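Local coordinates for protein probable dehydrogenase (PDB 3MOI) that is a putative oxidoreductase of the GFO/IDH/MocA family that probably uses a nicotinamide adenine dinucleotide cofactor bound to its Rossmann domain to oxidise or reduce an unidentified substrate, at residues L218-E221 with D222-A226; D367-E370 with V371-V375. All blocks are in the same frame, centred on the assembly; numbering follows the deposited sequence.

Interaction 1 (L218-E221 with D222-A226)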
# COMPACT_ATOMS: atom_id res chain seq x y z
N LEU A 218 7.00 8.88 -2.12
CA LEU A 218 8.18 9.60 -1.74
C LEU A 218 9.35 9.10 -2.57
O LEU A 218 9.67 7.88 -2.54
CB LEU A 218 8.46 9.35 -0.25
CG LEU A 218 7.84 10.23 0.85
CD1 LEU A 218 6.52 10.77 0.52
CD2 LEU A 218 7.84 9.55 2.24
N THR A 219 10.01 9.99 -3.29
CA THR A 219 11.19 9.57 -4.00
C THR A 219 12.45 9.74 -3.11
O THR A 219 12.69 10.80 -2.56
CB THR A 219 11.38 10.36 -5.28
OG1 THR A 219 10.23 10.17 -6.11
CG2 THR A 219 12.67 9.89 -6.02
N LEU A 220 13.25 8.70 -2.99
CA LEU A 220 14.45 8.77 -2.21
C LEU A 220 15.61 9.01 -3.18
O LEU A 220 15.48 9.14 -4.37
CB LEU A 220 14.63 7.51 -1.39
CG LEU A 220 13.47 7.10 -0.49
CD1 LEU A 220 13.83 5.82 0.20
CD2 LEU A 220 13.13 8.15 0.54
N GLU A 221 16.77 9.08 -2.64
CA GLU A 221 17.80 9.85 -3.26
C GLU A 221 18.57 8.96 -4.19
O GLU A 221 19.08 9.46 -5.20
CB GLU A 221 18.62 10.45 -2.13
CG GLU A 221 19.96 10.96 -2.36
CD GLU A 221 20.56 11.40 -0.94
OE1 GLU A 221 20.40 10.65 0.12
OE2 GLU A 221 21.12 12.54 -0.93
N ASP A 222 18.65 7.66 -3.91
CA ASP A 222 19.35 6.75 -4.85
C ASP A 222 18.38 6.23 -5.92
O ASP A 222 18.75 5.38 -6.69
CB ASP A 222 20.09 5.60 -4.13
CG ASP A 222 19.13 4.49 -3.61
OD1 ASP A 222 17.89 4.72 -3.65
OD2 ASP A 222 19.62 3.39 -3.16
N GLY A 223 17.15 6.73 -5.95
CA GLY A 223 16.14 6.28 -6.93
C GLY A 223 15.12 5.35 -6.31
O GLY A 223 14.02 5.19 -6.85
N ALA A 224 15.43 4.76 -5.15
CA ALA A 224 14.42 4.01 -4.41
C ALA A 224 13.21 4.93 -4.11
O ALA A 224 13.39 6.13 -3.98
CB ALA A 224 15.01 3.45 -3.16
N CYS A 225 12.01 4.37 -4.06
CA CYS A 225 10.83 5.11 -3.56
C CYS A 225 10.07 4.42 -2.43
O CYS A 225 10.13 3.22 -2.28
CB CYS A 225 9.84 5.34 -4.68
SG CYS A 225 10.61 6.19 -6.09
N ALA A 226 9.34 5.21 -1.65
CA ALA A 226 8.48 4.75 -0.59
C ALA A 226 7.04 5.22 -0.85
O ALA A 226 6.79 6.37 -1.10
CB ALA A 226 8.92 5.33 0.65
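Leu218 and Ala226 form an antiparallel hydrogen-bonded pair, Leu218 N giving to Ala226 O at 2.7 Å and Ala226 N to Leu218 O at 2.8 Å, and the chain reverses through a type I turn from Leu220 to Gly223. A single further bond, Leu220 N to Ala224 O at 2.8 Å, leads into the turn, whose own bond, Gly223 N to Leu220 O, is weak. Leu218 and Ala226 share one face of the sheet, CB against CB at 4.1 Å, and Ile186 of helix 179-190 packs on both. Leu220 CB lies 3.2 Å from Ala224 O, with Leu220 CD1 near Ala224 CB. Thr219 and Cys225, a non-hydrogen-bonded pair, occupy the other face. There Thr219 OG1 lies 4.0 Å from Cys225 SG, but its polar partner is Arg198 of the second subunit, and Met200 of that subunit packs on Cys225. The Asp222 carboxylate reaches forward over its own chain: chi1 of 76° sets CG between the backbone N and the carbonyl carbon, and OD1 accepts from Ala224 N at 2.9 Å on its anti side, 31° out of the carboxylate plane. Gly223, at phi 103°, fills the G1-bulge position, where a side chain would crowd the preceding carbonyl oxygen. The result is a 3:5 beta hairpin, type I turn plus G1 bulge, joining strands 213-220 and 225-231, with an Asx turn at Asp222.

Interaction 2 (D367-E370 with V371-V375); sequences DTLE and VCLAV
Val371 opens the second segment by packing over the backbone of Asp367: CG2, placed anti to its own carbonyl carbon, comes 3.4 Å from Asp367 O, while the carboxylate of Asp367 crosses the valine obliquely, OD2 to CG2 at 4.1 Å. Val371 N also gives its hydrogen to Asp367 O, the donor lying 20° off the carbonyl plane. At Cys372 the next helical bond is almost straight, N to Thr368 O at 2.9 Å with 176° at the hydrogen. The thiol folds back along the helix because chi1 of -64° turns SG beside the backbone N, leaving it 3.4 Å from Thr368 O; the cysteine also packs on Pro180 and Ile183 of helix 179-190. Leu373 N bonds to Leu369 O, and the two leucines line up one turn apart, CD1 of Leu373 reaching CG of Leu369 at 4.3 Å, with Tyr176 lying against both. Ala374 continues the series, its N bonding to Glu370 O at 3.0 Å, and its side chain touches Val197 of strand 194-202. The polar ends of the first segment find their partners elsewhere: Asp367 pairs with Arg387 and Lys187, Glu370 with Arg387 and Arg101, and Thr368 OG1 bonds to Asp184. Chemically, successive i to i+4 backbone bonds satisfy the polar main chain where the apolar side chains are buried, while the carboxylates of Asp367 and Glu370 share Arg387, a bridging arginine that probably offsets their mutual repulsion and ties helix 362-381 to the chain's C-terminal residue.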
# COMPACT_ATOMS: atom_id res chain seq x y z
N ASP A 367 13.70 18.92 8.56
CA ASP A 367 13.57 18.14 7.37
C ASP A 367 12.26 17.38 7.29
O ASP A 367 11.57 17.42 6.25
CB ASP A 367 14.77 17.21 7.19
CG ASP A 367 14.66 16.41 5.91
OD1 ASP A 367 15.17 16.86 4.82
OD2 ASP A 367 13.98 15.36 6.00
N THR A 368 11.82 16.79 8.39
CA THR A 368 10.51 16.15 8.39
C THR A 368 9.41 17.21 8.24
O THR A 368 8.38 17.02 7.51
CB THR A 368 10.33 15.33 9.64
OG1 THR A 368 11.23 14.24 9.57
CG2 THR A 368 8.88 14.81 9.81
N LEU A 369 9.58 18.34 8.90
CA LEU A 369 8.58 19.41 8.70
C LEU A 369 8.54 19.73 7.20
O LEU A 369 7.45 19.78 6.64
CB LEU A 369 8.89 20.61 9.55
CG LEU A 369 8.10 21.91 9.34
CD1 LEU A 369 6.59 21.78 9.62
CD2 LEU A 369 8.71 22.93 10.21
N GLU A 370 9.68 19.80 6.50
CA GLU A 370 9.61 20.22 5.08
C GLU A 370 8.94 19.19 4.26
O GLU A 370 8.24 19.52 3.32
CB GLU A 370 10.96 20.52 4.48
CG GLU A 370 11.55 21.80 5.04
CD GLU A 370 13.00 22.03 4.68
OE1 GLU A 370 13.61 21.18 3.99
OE2 GLU A 370 13.56 23.09 5.06
N VAL A 371 9.12 17.92 4.62
CA VAL A 371 8.44 16.88 3.87
C VAL A 371 6.92 16.98 4.08
O VAL A 371 6.17 16.91 3.13
CB VAL A 371 8.96 15.49 4.25
CG1 VAL A 371 8.09 14.42 3.65
CG2 VAL A 371 10.46 15.34 3.84
N CYS A 372 6.48 17.17 5.31
CA CYS A 372 5.06 17.49 5.51
C CYS A 372 4.58 18.67 4.64
O CYS A 372 3.51 18.59 4.01
CB CYS A 372 4.78 17.86 6.95
SG CYS A 372 5.06 16.52 8.14
N LEU A 373 5.34 19.76 4.59
CA LEU A 373 4.90 20.93 3.78
C LEU A 373 4.80 20.55 2.32
O LEU A 373 3.91 21.03 1.62
CB LEU A 373 5.82 22.17 3.95
CG LEU A 373 5.80 22.77 5.40
CD1 LEU A 373 6.90 23.80 5.65
CD2 LEU A 373 4.44 23.35 5.77
N ALA A 374 5.66 19.65 1.87
CA ALA A 374 5.68 19.28 0.47
C ALA A 374 4.46 18.41 0.16
O ALA A 374 3.89 18.48 -0.95
CB ALA A 374 7.01 18.61 0.11
N VAL A 375 4.01 17.64 1.14
CA VAL A 375 2.74 16.91 1.00
C VAL A 375 1.58 17.90 0.84
O VAL A 375 0.70 17.73 -0.04
CB VAL A 375 2.48 15.99 2.21
CG1 VAL A 375 1.02 15.51 2.21
CG2 VAL A 375 3.50 14.79 2.20

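Interactions 1 and 2 do not touch: their centres are about 15 Å apart and their nearest atoms about 5 Å. What joins them is a shared set of neighbours. The closest tie is Arg193, which gives its backbone N to Glu221 OE1 and makes a long, weak ion pair with Asp367 through NH1. Helix 179-190 packs against both the hairpin 218-226 and helix 362-381. Strand 194-202 is another common element, lying beside strand 213-220 in the mixed sheet and meeting Val375 through Val197, Ala199 and Thr201. The face carrying Thr219 and Cys225 turns to the second subunit, so interaction 1 borders that subunit, whereas interaction 2 is internal to the chain.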